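Local coordinates for protein alkaline phosphatase (PDB 2IUC) that probably hydrolyses phosphate monoesters as an alkaline phosphatase, with bound zinc and magnesium ions as its cofactors, at residues L150-A155 and L171-S176; G306-A311 and G329-T334; D80-A85 and T97-I102; T200-I205 and T235-Q240. All coordinates share one frame; numbering follows the deposited sequence.

In the fold
Along the chain the order is contact 3, contact 1, contact 4, contact 2, each closing before the next opens. Contact 3 holds the zinc-bound serine at the start of helix 84-93. Contact 1, its centre about 21 Å away, joins helix 151-157 to the short helix 172-175, and the two contacts meet where Ile154 CD1 lies 4.2 Å from Ile102 CG1. Contact 4 packs helix 230-242 on the loop between strands 192-195 and 210-214 of the central mixed sheet. Contact 2, about 38 Å from contact 4 between centres and across the chain's centre from it, pairs two loops. Contacts 2 and 3 also reach the other protein chain.

Contact 1. Residues L150-A155 and L171-S176; sequences LEEEIA and LNYFTS. Unlike the reference sequence in segment 171-176: Ser176 (reference Lys). With MG (magnesium ion), chain F.
The methyl group of Ala155 stands almost exactly over the middle of the Phe174 ring, its CB 3.7 Å from the ring centroid and 11° off the normal, a CH-pi contact in a helix pair that makes no direct hydrogen bond between its two segments. The same CB comes within 3.9 Å of Tyr173 CB, so one small residue fills the corner between two aromatic side chains. Tyr173 turns its own ring to Glu151, whose CB lies 3.6 Å from Tyr173 CD2. Farther out, the Glu151 carboxylate runs nearly parallel to that ring, with OE2 above its rim; Thr134 holds this oxygen, while Glu218 binds Tyr173 OH. Glu152 crosses at about a right angle and brings CG to the ring edge. A water 2.9 Å from Glu152 OE2 also lies within bonding distance of Ser176 O and probably bridges them at least part of the time, while Glu152 OE1 takes the backbone N-H of Lys178. Glu153 faces the other way: with CG anti to the backbone N (chi1 -176°) it carries OE2 to a magnesium ion at 1.9 Å, a site completed by the backbone O of His144, by Asp157 OD2 and by waters. Arg177 ties the helices together by bonding both Glu152 O and Tyr173 O. Beyond the contact, Phe174 packs on Val183, Leu184 and Leu187 of helix 183-189 and on Leu214 of strand 210-214.

Contact 2. Residues G306-A311 and G329-T334; sequences GFTLAA and GPSFST. Unlike the reference sequence in segment 329-334: Ser331 (reference Thr).
Gly306 O is gripped by Thr308 OG1, 2.9 Å away and well above the carbonyl plane, and by a water that in turn accepts a bond from Ser333 OG across the contact. The motif is a single antiparallel beta bridge between two loops: Thr308 and Ser331 form a hydrogen-bonded pair, Thr308 N to Ser331 O and Ser331 N to Thr308 O, each 3.0 Å. Phe307 CA and Pro330 CA add C-H...O contacts to the same two carbonyls. Past the bridge an inverse gamma turn centred on Leu309 bends the chain, and Gly329 N then meets Ala310 O at 2.7 Å. Gly306 has a positive phi, and a CB there would run into Ser333 OG.

On the side facing helix 267-291, Phe307 points an edge at the face of Phe332 in an offset edge-to-face pair, centroids 5.6 Å apart and planes at 60°. A chi1 of 169° turns Phe307 CG away from the amide nitrogen and lays the ring alongside Pro330, CE1 3.7 Å from Pro330 CB. Ala267 and Leu270 pack against Phe332 as well, so an alanine here would probably deprive the Phe307 edge of its aromatic partner and open a gap toward that helix. Ser331, a threonine in the reference sequence, and Ser333 use their hydroxyls to bond polar side chains of the other protein chain. At the far end a second water donates to both Ala311 O, at 2.8 Å, and Gly329 O.

Contact 3. Residues D80-A85 and T97-I102; sequences DVTDSA and TYNAAI. With ZN (zinc ion), chain D.
Asn99 lays its side chain against that of Asp83, the two sliding past each other in opposite directions, with Asn99 CB 3.7 Å from Asp83 OD1 and the amide and carboxylate planes 35° apart. The setting is the nucleophile region of the alkaline phosphatase fold: Asp83 is the N-cap of helix 84-93, and Ser84, the next residue, is the predicted phosphoserine intermediate. Ser84 turns from the contact and binds a zinc ion through OG at 2.0 Å, with Asp43, Asp301 and His302 completing the site.

The amide of Asn99 spans the approach to the helix. Its ND2 gives a bond to Val81 O of 2.8 Å, 165° at the hydrogen and lying in both the amide and the carbonyl plane; its OD1 takes a weak bond from Asp83 N and is also hydrogen-bonded to Ser86. In return the Asp83 carboxylate receives Ala100 N, 3.1 Å from OD1 and reached from above the carboxylate plane, with a weak second bond to OD2. A chi1 of 81° sets CG between the backbone N and the carbonyl carbon, which lets one carboxylate cap the helix and hold the type II turn from Tyr98 to Ala101. Arg148 forms a salt bridge to Asp83 OD2, giving the carboxylate a further partner. These bonds hold Asp83, the residue just before the zinc ligand, while Thr82 O accepts from ND1 of His337, a ligand of another zinc ion. Farther along, Ala85 CB rests 3.6 Å from Ile102 CD1.

Contact 4. Residues T200-I205 and T235-Q240; sequences TDFSSI and TDLAIQ
Apolar packing carries most of the contact between Leu237 and the residues Thr200, Phe202 and Ile205, in an alpha/beta fold where the connection between strands 192-195 and 210-214 lies against helix 230-242, which covers the central sheet. The two methyls of Leu237 divide the work. CD2 enters the bend of the loop, 3.5 Å from Phe202 CA, 3.8 Å from Phe202 CB and 4.0 Å from Ile205 CD1, while CD1 reaches Thr200 O at 3.5 Å. Beneath them, Phe213 of strand 210-214 and Phe165 of strand 165-169 touch both Leu237 and Ile205, extending the cluster into the sheet.

Aromatic contact comes from Phe202, whose ring is swung toward the helix by a chi1 of 176° that sets CG opposite the main-chain nitrogen. Leu237 CD2 sits at the ring's edge. Over one face lies Gln240 CB, 3.8 Å from the centroid and 10° off the normal, a CH-pi contact; the amide runs on past the rim, its plane 35° from that of the ring, with Gln240 OE1 3.6 Å from Phe202 CD2. A serine in place of Phe202 would probably leave Gln240 without the face it covers and Leu237 CD2 without part of its packing.

No hydrogen bond joins the two segments. Ser204 N to Asp201 O and Ile205 N to Phe202 O keep the loop in its helical curl, and regular helix bonds such as Gln240 N to Asp236 O order the other side. At the outer end of the ring, Phe202 CZ lies 3.7 Å from Gln240 O.

Contact 1. Residues L150-A155 and L171-S176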
loop_
_atom_site.group_PDB
_atom_site.type_symbol
_atom_site.label_atom_id
_atom_site.label_comp_id
_atom_site.label_asym_id
_atom_site.label_seq_id
_atom_site.Cartn_x
_atom_site.Cartn_y
_atom_site.Cartn_z
ATOM N N LEU A 150 -21.408 16.565 17.723
ATOM C CA LEU A 150 -21.895 16.844 19.066
ATOM C C LEU A 150 -20.685 16.938 20.052
ATOM O O LEU A 150 -20.584 16.190 21.003
ATOM C CB LEU A 150 -22.814 15.689 19.483
ATOM C CG LEU A 150 -23.986 15.549 18.516
ATOM C CD1 LEU A 150 -24.923 14.395 18.826
ATOM C CD2 LEU A 150 -24.795 16.859 18.438
ATOM N N GLU A 151 -19.763 17.861 19.826
ATOM C CA GLU A 151 -18.482 17.768 20.535
ATOM C C GLU A 151 -18.566 18.139 22.045
ATOM O O GLU A 151 -17.698 17.716 22.837
ATOM C CB GLU A 151 -17.410 18.561 19.785
ATOM C CG GLU A 151 -16.906 17.821 18.539
ATOM C CD GLU A 151 -15.847 18.594 17.745
ATOM O OE1 GLU A 151 -16.208 19.247 16.735
ATOM O OE2 GLU A 151 -14.628 18.525 18.059
ATOM N N GLU A 152 -19.601 18.918 22.417
ATOM C CA GLU A 152 -19.842 19.264 23.836
ATOM C C GLU A 152 -20.383 18.059 24.582
ATOM O O GLU A 152 -19.985 17.844 25.731
ATOM C CB GLU A 152 -20.740 20.514 24.010
ATOM C CG GLU A 152 -19.937 21.789 23.629
ATOM C CD GLU A 152 -20.649 23.158 23.801
ATOM O OE1 GLU A 152 -21.722 23.226 24.436
ATOM O OE2 GLU A 152 -20.056 24.170 23.317
ATOM N N GLU A 153 -21.243 17.261 23.922
ATOM C CA GLU A 153 -21.696 16.020 24.498
ATOM C C GLU A 153 -20.488 15.064 24.674
ATOM O O GLU A 153 -20.384 14.376 25.694
ATOM C CB GLU A 153 -22.770 15.322 23.643
ATOM C CG GLU A 153 -23.320 14.064 24.314
ATOM C CD GLU A 153 -23.835 12.887 23.370
ATOM O OE1 GLU A 153 -24.552 13.143 22.399
ATOM O OE2 GLU A 153 -23.516 11.669 23.652
ATOM N N ILE A 154 -19.638 14.995 23.651
ATOM C CA ILE A 154 -18.415 14.125 23.668
ATOM C C ILE A 154 -17.503 14.505 24.842
ATOM O O ILE A 154 -17.082 13.655 25.604
ATOM C CB ILE A 154 -17.683 14.153 22.250
ATOM C CG1 ILE A 154 -18.516 13.347 21.188
ATOM C CG2 ILE A 154 -16.203 13.650 22.361
ATOM C CD1 ILE A 154 -18.311 13.814 19.777
ATOM N N ALA A 155 -17.245 15.804 25.033
ATOM C CA ALA A 155 -16.429 16.210 26.176
ATOM C C ALA A 155 -17.044 15.731 27.501
ATOM O O ALA A 155 -16.322 15.195 28.384
ATOM C CB ALA A 155 -16.166 17.781 26.176
ATOM N N LEU A 171 -9.778 22.649 24.717
ATOM C CA LEU A 171 -10.140 23.276 26.003
ATOM C C LEU A 171 -11.516 23.964 25.933
ATOM O O LEU A 171 -12.291 23.897 26.892
ATOM C CB LEU A 171 -9.055 24.251 26.468
ATOM C CG LEU A 171 -9.285 24.863 27.870
ATOM C CD1 LEU A 171 -9.398 23.806 28.962
ATOM C CD2 LEU A 171 -8.170 25.795 28.204
ATOM N N ASN A 172 -11.849 24.589 24.812
ATOM C CA ASN A 172 -13.194 25.178 24.701
ATOM C C ASN A 172 -14.339 24.249 24.998
ATOM O O ASN A 172 -15.358 24.702 25.566
ATOM C CB ASN A 172 -13.408 25.786 23.329
ATOM C CG ASN A 172 -12.696 27.106 23.154
ATOM O OD1 ASN A 172 -12.176 27.680 24.085
ATOM N ND2 ASN A 172 -12.621 27.547 21.942
ATOM N N TYR A 173 -14.230 22.979 24.559
ATOM C CA TYR A 173 -15.322 22.027 24.804
ATOM C C TYR A 173 -15.576 21.639 26.262
ATOM O O TYR A 173 -16.575 21.060 26.557
ATOM C CB TYR A 173 -15.244 20.745 23.850
ATOM C CG TYR A 173 -15.175 21.202 22.417
ATOM C CD1 TYR A 173 -13.944 21.437 21.839
ATOM C CD2 TYR A 173 -16.364 21.513 21.655
ATOM C CE1 TYR A 173 -13.824 21.943 20.601
ATOM C CE2 TYR A 173 -16.237 22.004 20.343
ATOM C CZ TYR A 173 -14.955 22.217 19.851
ATOM O OH TYR A 173 -14.678 22.725 18.609
ATOM N N PHE A 174 -14.629 21.919 27.149
ATOM C CA PHE A 174 -14.737 21.603 28.542
ATOM C C PHE A 174 -15.096 22.857 29.406
ATOM O O PHE A 174 -15.600 22.725 30.506
ATOM C CB PHE A 174 -13.379 20.984 29.004
ATOM C CG PHE A 174 -13.096 19.637 28.378
ATOM C CD1 PHE A 174 -12.530 19.529 27.110
ATOM C CD2 PHE A 174 -13.449 18.470 29.043
ATOM C CE1 PHE A 174 -12.329 18.241 26.511
ATOM C CE2 PHE A 174 -13.251 17.197 28.461
ATOM C CZ PHE A 174 -12.678 17.080 27.216
ATOM N N THR A 175 -14.888 24.047 28.891
ATOM C CA THR A 175 -14.977 25.215 29.753
ATOM C C THR A 175 -15.687 26.425 29.125
ATOM O O THR A 175 -15.917 27.403 29.829
ATOM C CB THR A 175 -13.573 25.749 30.161
ATOM O OG1 THR A 175 -12.874 26.075 28.964
ATOM C CG2 THR A 175 -12.748 24.723 30.956
ATOM N N SER A 176 -15.948 26.422 27.838
ATOM C CA SER A 176 -16.709 27.531 27.233
ATOM C C SER A 176 -17.899 26.926 26.520
ATOM O O SER A 176 -17.916 26.934 25.314
ATOM C CB SER A 176 -15.818 28.348 26.259
ATOM O OG SER A 176 -14.786 29.074 27.003
HETATM MG MG MG F . -23.019 10.240 24.771
HETATM O O HOH W 1 -17.172 24.648 23.202
HETATM O O HOH W 2 -24.302 10.876 26.560
HETATM O O HOH W 3 -25.018 8.964 24.359
HETATM O O HOH W 4 -22.796 8.214 26.254
#

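Contact 2. Residues G306-A311 and G329-T334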
loop_
_atom_site.group_PDB
_atom_site.type_symbol
_atom_site.label_atom_id
_atom_site.label_comp_id
_atom_site.label_asym_id
_atom_site.label_seq_id
_atom_site.Cartn_x
_atom_site.Cartn_y
_atom_site.Cartn_z
ATOM N N GLY A 306 -6.501 12.457 -2.827
ATOM C CA GLY A 306 -5.738 11.832 -3.939
ATOM C C GLY A 306 -4.313 12.350 -4.062
ATOM O O GLY A 306 -3.823 12.612 -5.162
ATOM N N PHE A 307 -3.645 12.570 -2.926
ATOM C CA PHE A 307 -2.242 13.079 -2.901
ATOM C C PHE A 307 -1.377 12.102 -3.699
ATOM O O PHE A 307 -1.518 10.847 -3.513
ATOM C CB PHE A 307 -1.759 13.171 -1.424
ATOM C CG PHE A 307 -0.273 13.435 -1.232
ATOM C CD1 PHE A 307 0.219 14.754 -1.229
ATOM C CD2 PHE A 307 0.609 12.370 -0.981
ATOM C CE1 PHE A 307 1.525 15.017 -0.953
ATOM C CE2 PHE A 307 1.968 12.587 -0.757
ATOM C CZ PHE A 307 2.467 13.958 -0.775
ATOM N N THR A 308 -0.563 12.661 -4.619
ATOM C CA THR A 308 0.261 11.877 -5.600
ATOM C C THR A 308 1.665 12.447 -5.655
ATOM O O THR A 308 1.833 13.694 -5.750
ATOM C CB THR A 308 -0.442 11.967 -6.990
ATOM O OG1 THR A 308 -1.740 11.376 -6.832
ATOM C CG2 THR A 308 0.359 11.249 -8.145
ATOM N N LEU A 309 2.694 11.585 -5.599
ATOM C CA LEU A 309 4.089 12.075 -5.785
ATOM C C LEU A 309 4.422 12.174 -7.317
ATOM O O LEU A 309 5.233 11.425 -7.834
ATOM C CB LEU A 309 5.078 11.191 -4.961
ATOM C CG LEU A 309 4.802 11.115 -3.441
ATOM C CD1 LEU A 309 5.662 9.965 -2.859
ATOM C CD2 LEU A 309 5.176 12.449 -2.684
ATOM N N ALA A 310 3.685 13.050 -8.038
ATOM C CA ALA A 310 3.757 13.218 -9.482
ATOM C C ALA A 310 5.136 13.863 -9.852
ATOM O O ALA A 310 5.790 14.499 -8.971
ATOM C CB ALA A 310 2.555 14.204 -9.911
ATOM N N ALA A 311 5.531 13.773 -11.115
ATOM C CA ALA A 311 6.764 14.413 -11.591
ATOM C C ALA A 311 6.512 15.910 -11.544
ATOM O O ALA A 311 5.378 16.340 -11.805
ATOM C CB ALA A 311 7.040 13.997 -13.019
ATOM N N GLY A 329 6.760 16.773 -7.818
ATOM C CA GLY A 329 5.872 17.916 -7.558
ATOM C C GLY A 329 4.501 17.372 -7.085
ATOM O O GLY A 329 3.731 16.846 -7.904
ATOM N N PRO A 330 4.267 17.329 -5.755
ATOM C CA PRO A 330 3.042 16.735 -5.168
ATOM C C PRO A 330 1.755 17.369 -5.697
ATOM O O PRO A 330 1.675 18.597 -5.819
ATOM C CB PRO A 330 3.211 16.946 -3.664
ATOM C CG PRO A 330 4.679 16.997 -3.443
ATOM C CD PRO A 330 5.249 17.697 -4.705
ATOM N N SER A 331 0.780 16.540 -6.047
ATOM C CA SER A 331 -0.481 17.052 -6.638
ATOM C C SER A 331 -1.660 16.342 -5.972
ATOM O O SER A 331 -1.448 15.432 -5.225
ATOM C CB SER A 331 -0.503 16.874 -8.216
ATOM O OG SER A 331 -0.559 15.458 -8.556
ATOM N N PHE A 332 -2.888 16.834 -6.172
ATOM C CA PHE A 332 -4.062 16.299 -5.525
ATOM C C PHE A 332 -5.149 16.271 -6.555
ATOM O O PHE A 332 -5.123 17.046 -7.511
ATOM C CB PHE A 332 -4.560 17.213 -4.375
ATOM C CG PHE A 332 -3.581 17.390 -3.228
ATOM C CD1 PHE A 332 -3.718 16.653 -1.992
ATOM C CD2 PHE A 332 -2.563 18.321 -3.337
ATOM C CE1 PHE A 332 -2.789 16.899 -0.885
ATOM C CE2 PHE A 332 -1.634 18.547 -2.246
ATOM C CZ PHE A 332 -1.788 17.866 -1.043
ATOM N N SER A 333 -6.126 15.416 -6.362
ATOM C CA SER A 333 -7.222 15.430 -7.290
ATOM C C SER A 333 -8.565 15.698 -6.656
ATOM O O SER A 333 -9.589 15.775 -7.361
ATOM C CB SER A 333 -7.236 14.126 -8.066
ATOM O OG SER A 333 -7.477 13.084 -7.188
ATOM N N THR A 334 -8.610 15.779 -5.338
ATOM C CA THR A 334 -9.891 15.894 -4.654
ATOM C C THR A 334 -9.693 16.623 -3.359
ATOM O O THR A 334 -8.580 16.729 -2.870
ATOM C CB THR A 334 -10.628 14.529 -4.440
ATOM O OG1 THR A 334 -11.816 14.772 -3.724
ATOM C CG2 THR A 334 -9.793 13.402 -3.626
HETATM O O HOH W 5 -4.812 12.205 -7.560
HETATM O O HOH W 6 3.621 17.963 -10.314
#

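Contact 3. Residues D80-A85 and T97-I102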
loop_
_atom_site.group_PDB
_atom_site.type_symbol
_atom_site.label_atom_id
_atom_site.label_comp_id
_atom_site.label_asym_id
_atom_site.label_seq_id
_atom_site.Cartn_x
_atom_site.Cartn_y
_atom_site.Cartn_z
ATOM N N ASP A 80 -19.380 3.954 0.485
ATOM C CA ASP A 80 -18.108 3.474 -0.048
ATOM C C ASP A 80 -16.926 4.288 0.479
ATOM O O ASP A 80 -15.863 3.740 0.760
ATOM C CB ASP A 80 -18.076 3.437 -1.552
ATOM C CG ASP A 80 -18.868 2.229 -2.133
ATOM O OD1 ASP A 80 -19.075 1.207 -1.447
ATOM O OD2 ASP A 80 -19.182 2.308 -3.317
ATOM N N VAL A 81 -17.126 5.575 0.562
ATOM C CA VAL A 81 -16.110 6.452 1.210
ATOM C C VAL A 81 -16.458 6.754 2.685
ATOM O O VAL A 81 -17.480 7.424 3.014
ATOM C CB VAL A 81 -15.884 7.732 0.345
ATOM C CG1 VAL A 81 -14.721 8.662 0.861
ATOM C CG2 VAL A 81 -15.705 7.324 -1.158
ATOM N N THR A 82 -15.528 6.363 3.571
ATOM C CA THR A 82 -15.776 6.514 4.980
ATOM C C THR A 82 -15.408 7.942 5.417
ATOM O O THR A 82 -14.661 8.626 4.729
ATOM C CB THR A 82 -14.879 5.519 5.796
ATOM O OG1 THR A 82 -15.323 5.522 7.158
ATOM C CG2 THR A 82 -13.438 6.009 5.768
ATOM N N ASP A 83 -15.929 8.374 6.547
ATOM C CA ASP A 83 -15.340 9.553 7.242
ATOM C C ASP A 83 -14.530 9.066 8.445
ATOM O O ASP A 83 -14.458 7.848 8.724
ATOM C CB ASP A 83 -16.451 10.599 7.630
ATOM C CG ASP A 83 -17.212 10.253 8.921
ATOM O OD1 ASP A 83 -17.390 9.059 9.335
ATOM O OD2 ASP A 83 -17.681 11.214 9.552
ATOM N N SER A 84 -13.970 9.985 9.206
ATOM C CA SER A 84 -13.123 9.577 10.337
ATOM C C SER A 84 -13.901 8.921 11.474
ATOM O O SER A 84 -13.349 8.146 12.309
ATOM C CB SER A 84 -12.565 10.842 10.950
ATOM O OG SER A 84 -11.712 11.390 9.996
ATOM N N ALA A 85 -15.180 9.315 11.596
ATOM C CA ALA A 85 -16.006 8.832 12.701
ATOM C C ALA A 85 -16.263 7.326 12.565
ATOM O O ALA A 85 -15.994 6.559 13.549
ATOM C CB ALA A 85 -17.297 9.577 12.769
ATOM N N THR A 97 -20.072 1.014 10.852
ATOM C CA THR A 97 -21.226 1.874 11.230
ATOM C C THR A 97 -21.389 3.016 10.239
ATOM O O THR A 97 -20.594 3.067 9.308
ATOM C CB THR A 97 -21.051 2.322 12.657
ATOM O OG1 THR A 97 -22.224 3.014 13.072
ATOM C CG2 THR A 97 -19.757 3.183 12.813
ATOM N N TYR A 98 -22.371 3.915 10.395
ATOM C CA TYR A 98 -22.598 4.908 9.401
ATOM C C TYR A 98 -21.619 6.107 9.617
ATOM O O TYR A 98 -21.188 6.363 10.764
ATOM C CB TYR A 98 -24.081 5.393 9.466
ATOM C CG TYR A 98 -24.484 5.940 10.861
ATOM C CD1 TYR A 98 -24.254 7.279 11.223
ATOM C CD2 TYR A 98 -25.090 5.099 11.799
ATOM C CE1 TYR A 98 -24.638 7.755 12.508
ATOM C CE2 TYR A 98 -25.450 5.538 13.053
ATOM C CZ TYR A 98 -25.241 6.867 13.401
ATOM O OH TYR A 98 -25.611 7.227 14.667
ATOM N N ASN A 99 -21.232 6.767 8.524
ATOM C CA ASN A 99 -20.418 7.979 8.583
ATOM C C ASN A 99 -21.071 8.962 9.557
ATOM O O ASN A 99 -22.335 9.192 9.479
ATOM C CB ASN A 99 -20.324 8.644 7.173
ATOM C CG ASN A 99 -19.375 7.908 6.227
ATOM O OD1 ASN A 99 -18.759 6.899 6.628
ATOM N ND2 ASN A 99 -19.304 8.363 4.955
ATOM N N ALA A 100 -20.212 9.563 10.388
ATOM C CA ALA A 100 -20.539 10.484 11.532
ATOM C C ALA A 100 -20.785 9.796 12.868
ATOM O O ALA A 100 -20.822 10.456 13.899
ATOM C CB ALA A 100 -21.744 11.449 11.186
ATOM N N ALA A 101 -21.018 8.467 12.886
ATOM C CA ALA A 101 -21.223 7.774 14.192
ATOM C C ALA A 101 -19.979 7.759 15.067
ATOM O O ALA A 101 -18.889 7.465 14.564
ATOM C CB ALA A 101 -21.663 6.286 14.011
ATOM N N ILE A 102 -20.157 7.983 16.366
ATOM C CA ILE A 102 -19.038 7.872 17.348
ATOM C C ILE A 102 -19.436 6.741 18.306
ATOM O O ILE A 102 -20.354 6.887 19.139
ATOM C CB ILE A 102 -18.832 9.207 18.160
ATOM C CG1 ILE A 102 -18.498 10.442 17.252
ATOM C CG2 ILE A 102 -17.781 9.017 19.306
ATOM C CD1 ILE A 102 -17.155 10.302 16.340
HETATM ZN ZN ZN D . -10.138 10.769 8.892
#

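Contact 4. Residues T200-I205 and T235-Q240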
loop_
_atom_site.group_PDB
_atom_site.type_symbol
_atom_site.label_atom_id
_atom_site.label_comp_id
_atom_site.label_asym_id
_atom_site.label_seq_id
_atom_site.Cartn_x
_atom_site.Cartn_y
_atom_site.Cartn_z
ATOM N N THR A 200 4.526 18.633 30.483
ATOM C CA THR A 200 5.534 18.734 31.503
ATOM C C THR A 200 6.431 17.482 31.440
ATOM O O THR A 200 6.122 16.509 30.711
ATOM C CB THR A 200 4.822 18.723 32.843
ATOM O OG1 THR A 200 3.954 17.591 32.842
ATOM C CG2 THR A 200 3.997 19.992 33.003
ATOM N N ASP A 201 7.513 17.505 32.207
ATOM C CA ASP A 201 8.312 16.301 32.460
ATOM C C ASP A 201 7.452 15.203 33.076
ATOM O O ASP A 201 6.416 15.458 33.717
ATOM C CB ASP A 201 9.500 16.643 33.391
ATOM C CG ASP A 201 10.589 17.434 32.680
ATOM O OD1 ASP A 201 10.759 17.324 31.434
ATOM O OD2 ASP A 201 11.313 18.197 33.348
ATOM N N PHE A 202 7.915 13.971 32.997
ATOM C CA PHE A 202 7.180 12.880 33.635
ATOM C C PHE A 202 7.182 13.074 35.217
ATOM O O PHE A 202 6.213 12.765 35.890
ATOM C CB PHE A 202 7.831 11.555 33.254
ATOM C CG PHE A 202 7.222 10.432 33.925
ATOM C CD1 PHE A 202 5.853 10.219 33.783
ATOM C CD2 PHE A 202 7.977 9.592 34.745
ATOM C CE1 PHE A 202 5.241 9.164 34.446
ATOM C CE2 PHE A 202 7.357 8.532 35.374
ATOM C CZ PHE A 202 5.997 8.345 35.247
ATOM N N SER A 203 8.268 13.599 35.774
ATOM C CA SER A 203 8.335 13.840 37.261
ATOM C C SER A 203 7.211 14.753 37.759
ATOM O O SER A 203 6.805 14.657 38.884
ATOM C CB SER A 203 9.672 14.416 37.703
ATOM O OG SER A 203 9.928 15.648 37.026
ATOM N N SER A 204 6.660 15.589 36.891
ATOM C CA SER A 204 5.519 16.393 37.293
ATOM C C SER A 204 4.231 15.664 37.383
ATOM O O SER A 204 3.338 16.206 37.994
ATOM C CB SER A 204 5.248 17.535 36.287
ATOM O OG SER A 204 6.304 18.472 36.298
ATOM N N ILE A 205 4.031 14.521 36.697
ATOM C CA ILE A 205 2.752 13.838 36.768
ATOM C C ILE A 205 2.794 12.431 37.325
ATOM O O ILE A 205 1.751 11.769 37.406
ATOM C CB ILE A 205 2.099 13.725 35.298
ATOM C CG1 ILE A 205 2.984 12.868 34.408
ATOM C CG2 ILE A 205 1.997 15.134 34.634
ATOM C CD1 ILE A 205 2.369 12.380 33.103
ATOM N N THR A 235 3.179 10.958 23.676
ATOM C CA THR A 235 3.073 9.518 23.591
ATOM C C THR A 235 4.103 8.883 24.564
ATOM O O THR A 235 3.770 8.001 25.313
ATOM C CB THR A 235 3.372 9.043 22.167
ATOM O OG1 THR A 235 2.307 9.501 21.303
ATOM C CG2 THR A 235 3.455 7.480 22.131
ATOM N N ASP A 236 5.338 9.359 24.582
ATOM C CA ASP A 236 6.246 8.950 25.653
ATOM C C ASP A 236 5.689 9.174 27.076
ATOM O O ASP A 236 5.875 8.318 27.940
ATOM C CB ASP A 236 7.570 9.698 25.542
ATOM C CG ASP A 236 8.641 8.867 24.955
ATOM O OD1 ASP A 236 8.522 7.617 25.060
ATOM O OD2 ASP A 236 9.570 9.470 24.383
ATOM N N LEU A 237 5.051 10.324 27.362
ATOM C CA LEU A 237 4.425 10.548 28.697
ATOM C C LEU A 237 3.359 9.527 29.004
ATOM O O LEU A 237 3.276 9.009 30.120
ATOM C CB LEU A 237 3.765 11.924 28.838
ATOM C CG LEU A 237 4.618 13.108 29.259
ATOM C CD1 LEU A 237 3.716 14.328 29.347
ATOM C CD2 LEU A 237 5.468 12.868 30.554
ATOM N N ALA A 238 2.495 9.274 28.025
ATOM C CA ALA A 238 1.421 8.291 28.235
ATOM C C ALA A 238 2.054 6.921 28.597
ATOM O O ALA A 238 1.575 6.209 29.456
ATOM C CB ALA A 238 0.448 8.178 26.957
ATOM N N ILE A 239 3.145 6.561 27.940
ATOM C CA ILE A 239 3.726 5.221 28.160
ATOM C C ILE A 239 4.261 5.175 29.558
ATOM O O ILE A 239 3.951 4.267 30.329
ATOM C CB ILE A 239 4.827 4.844 27.118
ATOM C CG1 ILE A 239 4.232 4.660 25.701
ATOM C CG2 ILE A 239 5.635 3.595 27.611
ATOM C CD1 ILE A 239 5.306 4.835 24.607
ATOM N N GLN A 240 5.064 6.173 29.926
ATOM C CA GLN A 240 5.610 6.165 31.283
ATOM C C GLN A 240 4.581 6.216 32.393
ATOM O O GLN A 240 4.682 5.467 33.374
ATOM C CB GLN A 240 6.618 7.284 31.428
ATOM C CG GLN A 240 7.795 7.068 30.559
ATOM C CD GLN A 240 8.874 8.099 30.885
ATOM O OE1 GLN A 240 9.546 8.047 31.952
ATOM N NE2 GLN A 240 9.047 9.024 29.983
#